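Local coordinates for Cwp19 (Clostridioides difficile, PDB 5OQ3), which probably cleaves peptidoglycan of the cell wall, here through its TIM-barrel glycoside hydrolase domain, one part of a longer S-layer-associated protein, at residues 248-262 and 298-310. Numbering follows the deposited sequence. Where two conformers were deposited one is given.
Sequences GIWRNKSSDPTGSDT and KAADYSKLVAWWA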
ATOM      1  N   GLY A 248      -8.629  -5.107   5.830  1.00  8.71           N
ATOM      2  CA  GLY A 248     -10.025  -5.190   5.449  1.00 10.00           C
ATOM      3  C   GLY A 248     -11.077  -5.041   6.544  1.00  9.12           C
ATOM      4  O   GLY A 248     -12.262  -4.842   6.229  1.00 10.53           O
ATOM      5  N   ILE A 249     -10.662  -5.160   7.803  1.00  8.69           N
ATOM      6  CA  ILE A 249     -11.540  -4.925   8.938  1.00  9.23           C
ATOM      7  C   ILE A 249     -11.012  -3.683   9.700  1.00  9.76           C
ATOM      8  O   ILE A 249      -9.839  -3.614  10.095  1.00  9.96           O
ATOM      9  CB  ILE A 249     -11.630  -6.147   9.875  1.00  9.79           C
ATOM     10  CG1 ILE A 249     -12.355  -7.296   9.161  1.00 10.43           C
ATOM     11  CG2 ILE A 249     -12.338  -5.787  11.183  1.00 11.72           C
ATOM     12  CD1 ILE A 249     -12.228  -8.621   9.865  1.00 12.16           C
ATOM     13  N   TRP A 250     -11.911  -2.725   9.905  1.00  9.22           N
ATOM     14  CA  TRP A 250     -11.661  -1.513  10.676  1.00  9.69           C
ATOM     15  C   TRP A 250     -11.915  -1.777  12.174  1.00 10.39           C
ATOM     16  O   TRP A 250     -10.956  -1.790  12.970  1.00 10.12           O
ATOM     17  CB  TRP A 250     -12.528  -0.387  10.128  1.00  9.72           C
ATOM     18  CG  TRP A 250     -12.524   0.838  10.966  1.00  9.41           C
ATOM     19  CD1 TRP A 250     -11.497   1.752  11.103  1.00  9.54           C
ATOM     20  CD2 TRP A 250     -13.591   1.308  11.803  1.00  9.81           C
ATOM     21  NE1 TRP A 250     -11.882   2.756  11.969  1.00  9.97           N
ATOM     22  CE2 TRP A 250     -13.140   2.489  12.441  1.00 10.13           C
ATOM     23  CE3 TRP A 250     -14.847   0.802  12.141  1.00 11.06           C
ATOM     24  CZ2 TRP A 250     -13.921   3.191  13.359  1.00 10.72           C
ATOM     25  CZ3 TRP A 250     -15.644   1.554  13.023  1.00  9.84           C
ATOM     26  CH2 TRP A 250     -15.168   2.697  13.620  1.00 11.54           C
ATOM     27  N   ARG A 251     -13.169  -2.114  12.504  1.00 10.56           N
ATOM     28  CA  ARG A 251     -13.522  -2.596  13.851  1.00 11.23           C
ATOM     29  C   ARG A 251     -14.624  -3.641  13.661  1.00 11.69           C
ATOM     30  O   ARG A 251     -15.516  -3.461  12.833  1.00 13.53           O
ATOM     31  CB  ARG A 251     -14.077  -1.507  14.787  1.00 11.27           C
ATOM     32  CG  ARG A 251     -13.128  -0.382  15.043  1.00 12.12           C
ATOM     33  CD  ARG A 251     -13.642   0.578  16.090  1.00 13.10           C
ATOM     34  NE  ARG A 251     -13.430   0.072  17.429  1.00 15.51           N
ATOM     35  CZ  ARG A 251     -13.711   0.749  18.537  1.00 16.00           C
ATOM     36  NH1 ARG A 251     -13.389   0.233  19.703  1.00 18.75           N
ATOM     37  NH2 ARG A 251     -14.336   1.914  18.479  1.00 20.79           N
ATOM     38  N   ASN A 252     -14.582  -4.699  14.473  1.00 12.86           N
ATOM     39  CA  ASN A 252     -15.667  -5.631  14.543  1.00 14.99           C
ATOM     40  C   ASN A 252     -16.870  -5.027  15.315  1.00 15.33           C
ATOM     41  O   ASN A 252     -16.707  -4.187  16.216  1.00 19.04           O
ATOM     42  CB  ASN A 252     -15.210  -6.913  15.226  1.00 14.84           C
ATOM     43  CG  ASN A 252     -14.036  -7.575  14.537  1.00 15.78           C
ATOM     44  OD1 ASN A 252     -14.042  -7.749  13.317  1.00 15.67           O
ATOM     45  ND2 ASN A 252     -13.038  -8.003  15.324  1.00 16.46           N
ATOM     46  N   LYS A 253     -18.071  -5.491  14.968  1.00 16.97           N
ATOM     47  CA  LYS A 253     -19.297  -5.062  15.638  1.00 20.51           C
ATOM     48  C   LYS A 253     -19.248  -5.325  17.142  1.00 24.61           C
ATOM     49  O   LYS A 253     -19.789  -4.551  17.942  1.00 26.80           O
ATOM     50  CB  LYS A 253     -20.520  -5.723  14.985  1.00 23.96           C
ATOM     51  CG  LYS A 253     -21.858  -5.161  15.433  1.00 29.87           C
ATOM     52  CD  LYS A 253     -22.984  -5.596  14.497  1.00 34.15           C
ATOM     53  CE  LYS A 253     -22.993  -4.789  13.206  1.00 34.45           C
ATOM     54  NZ  LYS A 253     -24.139  -5.170  12.344  1.00 37.22           N
ATOM     55  N   SER A 254     -18.564  -6.399  17.527  1.00 21.98           N
ATOM     56  CA  SER A 254     -18.369  -6.712  18.938  1.00 26.84           C
ATOM     57  C   SER A 254     -17.566  -5.645  19.719  1.00 25.88           C
ATOM     58  O   SER A 254     -17.662  -5.597  20.948  1.00 31.71           O
ATOM     59  CB  SER A 254     -17.698  -8.079  19.073  1.00 25.95           C
ATOM     60  OG  SER A 254     -16.451  -8.125  18.387  1.00 28.62           O
ATOM     61  N   SER A 255     -16.776  -4.817  19.027  1.00 22.86           N
ATOM     62  CA  SER A 255     -16.052  -3.683  19.663  1.00 18.89           C
ATOM     63  C   SER A 255     -16.750  -2.334  19.453  1.00 23.28           C
ATOM     64  O   SER A 255     -16.523  -1.405  20.214  1.00 26.37           O
ATOM     65  CB  SER A 255     -14.646  -3.538  19.077  1.00 22.33           C
ATOM     66  OG  SER A 255     -13.930  -4.736  19.185  1.00 29.14           O
ATOM     67  N   ASP A 256     -17.546  -2.222  18.404  1.00 21.09           N
ATOM     68  CA  ASP A 256     -18.199  -0.972  18.051  1.00 21.60           C
ATOM     69  C   ASP A 256     -19.472  -1.337  17.276  1.00 22.99           C
ATOM     70  O   ASP A 256     -19.384  -1.970  16.262  1.00 20.43           O
ATOM     71  CB  ASP A 256     -17.256  -0.167  17.160  1.00 20.83           C
ATOM     72  CG  ASP A 256     -17.804   1.163  16.760  1.00 20.79           C
ATOM     73  OD1 ASP A 256     -19.027   1.282  16.608  1.00 22.20           O
ATOM     74  OD2 ASP A 256     -16.999   2.112  16.600  1.00 21.38           O
ATOM     75  N   PRO A 257     -20.653  -0.914  17.747  1.00 25.63           N
ATOM     76  CA  PRO A 257     -21.883  -1.382  17.085  1.00 23.63           C
ATOM     77  C   PRO A 257     -22.045  -0.973  15.618  1.00 23.70           C
ATOM     78  O   PRO A 257     -22.843  -1.600  14.905  1.00 27.36           O
ATOM     79  CB  PRO A 257     -23.020  -0.827  17.984  1.00 27.89           C
ATOM     80  CG  PRO A 257     -22.396   0.268  18.775  1.00 31.26           C
ATOM     81  CD  PRO A 257     -20.929  -0.081  18.934  1.00 26.96           C
ATOM     82  N   THR A 258     -21.261   0.008  15.160  1.00 21.80           N
ATOM     83  CA  THR A 258     -21.270   0.463  13.774  1.00 19.07           C
ATOM     84  C   THR A 258     -20.176  -0.209  12.956  1.00 15.76           C
ATOM     85  O   THR A 258     -19.971   0.144  11.803  1.00 16.21           O
ATOM     86  CB  THR A 258     -21.078   1.989  13.722  1.00 22.86           C
ATOM     87  OG1 THR A 258     -19.743   2.293  14.165  1.00 26.64           O
ATOM     88  CG2 THR A 258     -22.096   2.672  14.624  1.00 26.06           C
ATOM     89  N   GLY A 259     -19.427  -1.141  13.553  1.00 14.45           N
ATOM     90  CA  GLY A 259     -18.424  -1.895  12.824  1.00 13.67           C
ATOM     91  C   GLY A 259     -19.027  -3.037  12.024  1.00 13.86           C
ATOM     92  O   GLY A 259     -20.258  -3.140  11.867  1.00 16.80           O
ATOM     93  N   SER A 260     -18.165  -3.880  11.477  1.00 14.49           N
ATOM     94  CA  SER A 260     -18.592  -4.950  10.577  1.00 14.63           C
ATOM     95  C   SER A 260     -18.896  -6.238  11.316  1.00 17.04           C
ATOM     96  O   SER A 260     -18.356  -6.490  12.393  1.00 17.34           O
ATOM     97  CB  SER A 260     -17.509  -5.154   9.506  1.00 13.56           C
ATOM     98  OG  SER A 260     -16.226  -5.371  10.093  1.00 13.93           O
ATOM     99  N   ASP A 261     -19.778  -7.048  10.713  1.00 17.91           N
ATOM    100  CA  ASP A 261     -20.197  -8.313  11.320  1.00 20.26           C
ATOM    101  C   ASP A 261     -19.133  -9.366  11.050  1.00 20.00           C
ATOM    102  O   ASP A 261     -19.306 -10.295  10.237  1.00 22.25           O
ATOM    103  CB  ASP A 261     -21.602  -8.756  10.888  1.00 24.24           C
ATOM    104  CG  ASP A 261     -22.066 -10.025  11.623  1.00 31.32           C
ATOM    105  OD1 ASP A 261     -21.621 -10.270  12.780  1.00 34.85           O
ATOM    106  OD2 ASP A 261     -22.854 -10.791  11.025  1.00 39.08           O
ATOM    107  N   THR A 262     -18.027  -9.206  11.775  1.00 18.83           N
ATOM    108  CA  THR A 262     -16.799  -9.945  11.542  1.00 17.37           C
ATOM    109  C   THR A 262     -16.117 -10.226  12.875  1.00 18.47           C
ATOM    110  O   THR A 262     -16.515  -9.677  13.905  1.00 21.11           O
ATOM    111  CB  THR A 262     -15.858  -9.099  10.647  1.00 16.79           C
ATOM    112  OG1 THR A 262     -15.674  -7.778  11.152  1.00 15.43           O
ATOM    113  CG2 THR A 262     -16.388  -8.955   9.213  1.00 16.49           C
ATOM    114  N   LYS A 298     -16.940 -17.216   7.657  1.00 20.14           N
ATOM    115  CA  LYS A 298     -17.652 -16.747   8.850  1.00 21.23           C
ATOM    116  C   LYS A 298     -16.993 -15.528   9.542  1.00 21.42           C
ATOM    117  O   LYS A 298     -17.671 -14.523   9.841  1.00 23.18           O
ATOM    118  CB  LYS A 298     -17.852 -17.901   9.838  1.00 25.82           C
ATOM    119  CG  LYS A 298     -18.642 -17.506  11.077  1.00 30.72           C
ATOM    120  CD  LYS A 298     -18.903 -18.704  11.984  1.00 36.49           C
ATOM    121  CE  LYS A 298     -19.971 -18.369  13.009  1.00 42.39           C
ATOM    122  NZ  LYS A 298     -19.711 -17.090  13.723  1.00 50.03           N
ATOM    123  N   ALA A 299     -15.682 -15.617   9.781  1.00 20.24           N
ATOM    124  CA  ALA A 299     -14.947 -14.551  10.502  1.00 19.66           C
ATOM    125  C   ALA A 299     -14.814 -13.271   9.724  1.00 17.87           C
ATOM    126  O   ALA A 299     -14.614 -12.216  10.350  1.00 20.50           O
ATOM    127  CB  ALA A 299     -13.545 -15.007  10.866  1.00 23.59           C
ATOM    128  N   ALA A 300     -14.832 -13.341   8.388  1.00 17.05           N
ATOM    129  CA  ALA A 300     -14.535 -12.170   7.580  1.00 15.49           C
ATOM    130  C   ALA A 300     -15.149 -12.368   6.181  1.00 14.27           C
ATOM    131  O   ALA A 300     -14.446 -12.687   5.199  1.00 15.46           O
ATOM    132  CB  ALA A 300     -13.035 -11.931   7.486  1.00 14.87           C
ATOM    133  N   ASP A 301     -16.481 -12.276   6.143  1.00 13.80           N
ATOM    134  CA  ASP A 301     -17.252 -12.639   4.969  1.00 14.01           C
ATOM    135  C   ASP A 301     -17.138 -11.535   3.948  1.00 12.50           C
ATOM    136  O   ASP A 301     -17.599 -10.420   4.160  1.00 14.15           O
ATOM    137  CB  ASP A 301     -18.698 -12.872   5.379  1.00 15.68           C
ATOM    138  CG  ASP A 301     -19.574 -13.425   4.228  1.00 17.48           C
ATOM    139  OD1 ASP A 301     -19.212 -13.286   3.040  1.00 18.09           O
ATOM    140  OD2 ASP A 301     -20.588 -14.054   4.517  1.00 22.10           O
ATOM    141  N   TYR A 302     -16.489 -11.855   2.840  1.00 11.75           N
ATOM    142  CA  TYR A 302     -16.365 -10.909   1.756  1.00 10.63           C
ATOM    143  C   TYR A 302     -17.674 -10.182   1.426  1.00 10.77           C
ATOM    144  O   TYR A 302     -17.696  -8.959   1.210  1.00 11.61           O
ATOM    145  CB  TYR A 302     -15.840 -11.618   0.497  1.00 10.75           C
ATOM    146  CG  TYR A 302     -15.589 -10.699  -0.687  1.00 10.30           C
ATOM    147  CD1 TYR A 302     -16.627 -10.355  -1.589  1.00  9.89           C
ATOM    148  CD2 TYR A 302     -14.318 -10.164  -0.936  1.00 10.56           C
ATOM    149  CE1 TYR A 302     -16.385  -9.533  -2.684  1.00 10.02           C
ATOM    150  CE2 TYR A 302     -14.092  -9.329  -2.010  1.00  9.39           C
ATOM    151  CZ  TYR A 302     -15.111  -9.025  -2.887  1.00  9.87           C
ATOM    152  OH  TYR A 302     -14.846  -8.216  -3.942  1.00 10.54           O
ATOM    153  N   SER A 303     -18.762 -10.910   1.349  1.00 11.63           N
ATOM    154  CA  SER A 303     -20.025 -10.291   0.967  0.67 12.33           C
ATOM    155  C   SER A 303     -20.502  -9.255   2.015  1.00 12.62           C
ATOM    156  O   SER A 303     -21.083  -8.229   1.641  1.00 13.46           O
ATOM    157  CB  SER A 303     -21.081 -11.361   0.685  0.67 13.29           C
ATOM    158  OG  SER A 303     -21.569 -11.935   1.871  0.67 16.48           O
ATOM    159  N   LYS A 304     -20.261  -9.502   3.292  1.00 11.78           N
ATOM    160  CA  LYS A 304     -20.630  -8.548   4.345  1.00 12.56           C
ATOM    161  C   LYS A 304     -19.717  -7.341   4.294  1.00 12.14           C
ATOM    162  O   LYS A 304     -20.161  -6.189   4.453  1.00 12.94           O
ATOM    163  CB  LYS A 304     -20.545  -9.209   5.735  1.00 15.36           C
ATOM    164  CG  LYS A 304     -21.603 -10.291   5.918  1.00 19.17           C
ATOM    165  CD  LYS A 304     -21.621 -10.819   7.342  1.00 23.61           C
ATOM    166  CE  LYS A 304     -22.784 -11.771   7.541  1.00 31.44           C
ATOM    167  NZ  LYS A 304     -22.606 -12.520   8.804  1.00 39.25           N
ATOM    168  N   LEU A 305     -18.438  -7.588   4.029  1.00 11.17           N
ATOM    169  CA  LEU A 305     -17.492  -6.497   4.019  1.00 10.92           C
ATOM    170  C   LEU A 305     -17.652  -5.557   2.837  1.00  9.18           C
ATOM    171  O   LEU A 305     -17.472  -4.336   3.007  1.00 10.54           O
ATOM    172  CB  LEU A 305     -16.073  -7.050   4.151  1.00 10.73           C
ATOM    173  CG  LEU A 305     -15.736  -7.482   5.600  1.00 12.15           C
ATOM    174  CD1 LEU A 305     -14.562  -8.455   5.621  1.00 14.32           C
ATOM    175  CD2 LEU A 305     -15.509  -6.245   6.479  1.00 12.08           C
ATOM    176  N   VAL A 306     -17.965  -6.057   1.644  1.00 10.21           N
ATOM    177  CA  VAL A 306     -18.186  -5.125   0.533  1.00  9.20           C
ATOM    178  C   VAL A 306     -19.336  -4.162   0.872  1.00 10.72           C
ATOM    179  O   VAL A 306     -19.245  -2.977   0.592  1.00 10.91           O
ATOM    180  CB  VAL A 306     -18.379  -5.811  -0.839  1.00 12.75           C
ATOM    181  CG1 VAL A 306     -17.099  -6.426  -1.358  1.00 13.48           C
ATOM    182  CG2 VAL A 306     -19.512  -6.792  -0.860  1.00 14.36           C
ATOM    183  N   ALA A 307     -20.388  -4.675   1.473  1.00 11.20           N
ATOM    184  CA  ALA A 307     -21.522  -3.841   1.885  1.00 11.38           C
ATOM    185  C   ALA A 307     -21.155  -2.815   2.942  1.00 11.28           C
ATOM    186  O   ALA A 307     -21.552  -1.648   2.881  1.00 12.13           O
ATOM    187  CB  ALA A 307     -22.668  -4.702   2.354  1.00 12.94           C
ATOM    188  N   TRP A 308     -20.380  -3.271   3.913  1.00 10.96           N
ATOM    189  CA  TRP A 308     -19.968  -2.403   5.007  1.00  9.92           C
ATOM    190  C   TRP A 308     -19.108  -1.241   4.493  1.00 10.02           C
ATOM    191  O   TRP A 308     -19.335  -0.070   4.845  1.00 10.39           O
ATOM    192  CB  TRP A 308     -19.234  -3.223   6.107  1.00 10.94           C
ATOM    193  CG  TRP A 308     -18.971  -2.375   7.323  1.00 10.73           C
ATOM    194  CD1 TRP A 308     -19.837  -2.171   8.373  1.00 12.49           C
ATOM    195  CD2 TRP A 308     -17.777  -1.579   7.607  1.00 10.85           C
ATOM    196  NE1 TRP A 308     -19.254  -1.321   9.280  1.00 12.56           N
ATOM    197  CE2 TRP A 308     -18.007  -0.938   8.847  1.00 11.77           C
ATOM    198  CE3 TRP A 308     -16.572  -1.369   6.936  1.00 10.53           C
ATOM    199  CZ2 TRP A 308     -17.100  -0.090   9.415  1.00 11.93           C
ATOM    200  CZ3 TRP A 308     -15.661  -0.547   7.506  1.00 11.19           C
ATOM    201  CH2 TRP A 308     -15.925   0.098   8.740  1.00 11.16           C
ATOM    202  N   TRP A 309     -18.132  -1.552   3.651  1.00  8.84           N
ATOM    203  CA  TRP A 309     -17.268  -0.525   3.088  1.00  8.26           C
ATOM    204  C   TRP A 309     -17.992   0.406   2.132  1.00  8.97           C
ATOM    205  O   TRP A 309     -17.733   1.627   2.141  1.00  9.65           O
ATOM    206  CB  TRP A 309     -16.054  -1.176   2.435  1.00  8.29           C
ATOM    207  CG  TRP A 309     -15.037  -1.662   3.432  1.00  8.06           C
ATOM    208  CD1 TRP A 309     -14.752  -2.937   3.776  1.00  8.76           C
ATOM    209  CD2 TRP A 309     -14.170  -0.838   4.204  1.00  7.94           C
ATOM    210  NE1 TRP A 309     -13.773  -2.951   4.741  1.00  8.65           N
ATOM    211  CE2 TRP A 309     -13.395  -1.668   5.006  1.00  8.33           C
ATOM    212  CE3 TRP A 309     -13.946   0.532   4.251  1.00  9.45           C
ATOM    213  CZ2 TRP A 309     -12.426  -1.185   5.882  1.00  8.60           C
ATOM    214  CZ3 TRP A 309     -12.973   1.033   5.152  1.00 11.01           C
ATOM    215  CH2 TRP A 309     -12.226   0.165   5.932  1.00  8.91           C
ATOM    216  N   ALA A 310     -18.924  -0.124   1.332  1.00  9.50           N
ATOM    217  CA  ALA A 310     -19.713   0.740   0.477  1.00 10.04           C
ATOM    218  C   ALA A 310     -20.479   1.759   1.290  1.00 10.56           C
ATOM    219  O   ALA A 310     -20.530   2.935   0.952  1.00 12.24           O
ATOM    220  CB  ALA A 310     -20.659  -0.085  -0.385  1.00 10.50           C
TER
HETATM  221  O   HOH W   1     -18.030 -12.090   8.673  1.00 21.20           O
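The Trp308 chi1 of -172° sets CG opposite the backbone N and carries the indole from helix 302-313 over the loop 248-262. Trp309 turns CG beside its own N (chi1 -76°), and its ring reaches the start of that loop. Each indole N-H binds a loop carbonyl lying in its ring plane. Trp308 NE1 donates to Thr258 O at 3.0 Å, and Trp309 NE1 to Gly248 O at 2.8 Å. These bonds help to fix the rotation of both rings. Ser260 CB sits over one face of Trp308, 3.9 Å from the centroid of the five-membered ring, a CH-pi contact. At the far end, Trp308 CH2 meets Trp250 CE3 at 3.6 Å. Their planes are nearly parallel but slid apart, with little overlap. Leu305 CD2 touches Gly248 O, Ser260 OG and Thr262 CG2. Nearer the solvent, Lys304 NZ forms a 2.8 Å salt bridge with Asp261 OD2, approaching from above the carboxylate plane. A water links Asp261 O with Lys298 O and Asp301 N. In this TIM barrel, the contact joins the loop after strand 241-244 to helix 302-313, which precedes strand 319-324. Helix 275-280 touches all three tryptophans, and helix 343-350 packs against Val306.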